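Local structure of putative DsbA oxidoreductase SCO1869 (Streptomyces coelicolor A3, 3GL5) at residues 54-57 with 58-61. The protein is probably a thiol-disulfide oxidoreductase of the DsbA family, with a thioredoxin-like domain. Numbering follows the deposited sequence.
Sequences VQPV and LTML
Between Pro-56 and Met-60 the chain passes from the short strand 55-56 into the first turn of helix 57-64, and two successive i to i+4 bonds close that turn: Met-60 N to Pro-56 O (3.1 Å) and Leu-61 N to Val-57 O (3.0 Å). Pro-56 occupies the N-cap, and its extended backbone (psi 138°) gives way to helical angles at Val-57. Thr-59 crosses the pyrrolidine ring obliquely. Its OG1, set anti to its own carbonyl carbon (chi1 -54°), lies against the ring carbons, 3.4 Å from Pro-56 CG and about as close to CB, a van der Waals contact of a hydroxyl with methylene groups. From the strand, Gln-55 extends alongside the first turn on a chain extended beyond CG, its OE1 3.5 Å from Met-60 CB. Val-57 and Leu-61, one helical turn apart, lie side by side and point the same way, with Val-57 CG1 3.9 Å from Leu-61 CD1. In one of two modelled conformers of the selenomethionine Met-60, CE lies 4.4 Å from the same valine methyl, Val-57 CG1, a doubtful contact. Beyond the turn, Val-57 bonds through its backbone to Arg-95 and its side chain touches His-97, whereas Leu-58 and Leu-61 pack on helix 69-85. The start of the helix is therefore held by main-chain bonds: Pro-56 at the N-cap offers ring carbons and no polar side-chain group, so it makes no side-chain capping bond, and the buried Val-57 lies beside Leu-61 where the small antiparallel pair 55-56/96-97 meets helix 57-64 of this DsbA-like domain.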
ATOM      1  N   VAL A  54       1.596  24.955 -21.233  1.00 34.78           N
ATOM      2  CA  VAL A  54       1.670  23.779 -22.120  1.00 34.50           C
ATOM      3  C   VAL A  54       2.460  24.156 -23.365  1.00 34.78           C
ATOM      4  O   VAL A  54       2.218  25.181 -23.981  1.00 35.30           O
ATOM      5  CB  VAL A  54       0.258  23.253 -22.561  1.00 34.82           C
ATOM      6  CG1 VAL A  54       0.353  21.819 -23.175  1.00 33.21           C
ATOM      7  CG2 VAL A  54      -0.724  23.279 -21.400  1.00 32.84           C
ATOM      8  N   GLN A  55       3.403  23.309 -23.736  1.00 35.53           N
ATOM      9  CA  GLN A  55       4.357  23.607 -24.798  1.00 36.25           C
ATOM     10  C   GLN A  55       4.419  22.396 -25.731  1.00 35.88           C
ATOM     11  O   GLN A  55       4.253  21.270 -25.265  1.00 34.91           O
ATOM     12  CB  GLN A  55       5.723  23.766 -24.144  1.00 36.45           C
ATOM     13  CG  GLN A  55       6.498  24.977 -24.601  1.00 40.22           C
ATOM     14  CD  GLN A  55       7.891  24.987 -24.024  1.00 43.36           C
ATOM     15  OE1 GLN A  55       8.303  24.057 -23.317  1.00 45.47           O
ATOM     16  NE2 GLN A  55       8.630  26.054 -24.304  1.00 45.90           N
ATOM     17  N   PRO A  56       4.702  22.603 -27.033  1.00 35.69           N
ATOM     18  CA  PRO A  56       4.976  21.404 -27.855  1.00 35.46           C
ATOM     19  C   PRO A  56       6.282  20.751 -27.431  1.00 35.98           C
ATOM     20  O   PRO A  56       7.256  21.454 -27.152  1.00 36.48           O
ATOM     21  CB  PRO A  56       5.076  21.939 -29.283  1.00 35.43           C
ATOM     22  CG  PRO A  56       4.527  23.366 -29.221  1.00 35.78           C
ATOM     23  CD  PRO A  56       4.715  23.853 -27.812  1.00 35.63           C
ATOM     24  N   VAL A  57       6.299  19.421 -27.348  1.00 35.99           N
ATOM     25  CA  VAL A  57       7.498  18.690 -26.925  1.00 36.22           C
ATOM     26  C   VAL A  57       8.716  19.084 -27.776  1.00 37.13           C
ATOM     27  O   VAL A  57       9.821  19.288 -27.269  1.00 36.85           O
ATOM     28  CB  VAL A  57       7.289  17.129 -26.966  1.00 35.79           C
ATOM     29  CG1 VAL A  57       8.629  16.395 -26.854  1.00 34.74           C
ATOM     30  CG2 VAL A  57       6.372  16.681 -25.865  1.00 33.76           C
ATOM     31  N   LEU A  58       8.497  19.212 -29.076  1.00 38.06           N
ATOM     32  CA  LEU A  58       9.607  19.342 -30.001  1.00 39.62           C
ATOM     33  C   LEU A  58      10.264  20.750 -29.865  1.00 39.85           C
ATOM     34  O   LEU A  58      11.494  20.882 -29.929  1.00 39.53           O
ATOM     35  CB  LEU A  58       9.070  19.106 -31.397  1.00 40.34           C
ATOM     36  CG  LEU A  58       9.948  18.419 -32.415  1.00 42.73           C
ATOM     37  CD1 LEU A  58       9.360  17.028 -32.680  1.00 42.23           C
ATOM     38  CD2 LEU A  58       9.917  19.338 -33.641  1.00 42.86           C
ATOM     39  N   THR A  59       9.418  21.759 -29.622  1.00 39.99           N
ATOM     40  CA  THR A  59       9.814  23.118 -29.239  1.00 40.76           C
ATOM     41  C   THR A  59      10.640  23.117 -27.963  1.00 40.31           C
ATOM     42  O   THR A  59      11.674  23.790 -27.886  1.00 40.11           O
ATOM     43  CB  THR A  59       8.560  24.020 -29.008  1.00 41.25           C
ATOM     44  OG1 THR A  59       7.725  23.960 -30.162  1.00 42.22           O
ATOM     45  CG2 THR A  59       8.938  25.473 -28.742  1.00 41.51           C
HETATM   46  N   MSE A  60      10.167  22.375 -26.961  0.50 39.90           N
HETATM   47  CA  MSE A  60      10.864  22.236 -25.678  0.50 39.61           C
HETATM   48  C   MSE A  60      12.270  21.673 -25.856  0.50 39.71           C
HETATM   49  O   MSE A  60      13.221  22.169 -25.257  0.50 39.51           O
HETATM   50  CB  MSE A  60      10.069  21.345 -24.713  0.50 39.52           C
HETATM   51  CG  MSE A  60      10.912  20.738 -23.584  0.50 38.83           C
HETATM   52 SE   MSE A  60      10.002  19.242 -22.711  0.35 38.94          SE
HETATM   53  CE  MSE A  60      11.040  17.773 -23.428  0.50 36.86           C
ATOM     54  N   LEU A  61      12.396  20.635 -26.679  1.00 39.78           N
ATOM     55  CA  LEU A  61      13.698  20.013 -26.923  1.00 40.39           C
ATOM     56  C   LEU A  61      14.661  20.983 -27.626  1.00 40.73           C
ATOM     57  O   LEU A  61      15.791  21.192 -27.203  1.00 40.93           O
ATOM     58  CB  LEU A  61      13.535  18.719 -27.720  1.00 39.76           C
ATOM     59  CG  LEU A  61      12.747  17.696 -26.896  1.00 39.79           C
ATOM     60  CD1 LEU A  61      12.412  16.465 -27.703  1.00 40.45           C
ATOM     61  CD2 LEU A  61      13.492  17.325 -25.641  1.00 38.57           C
TER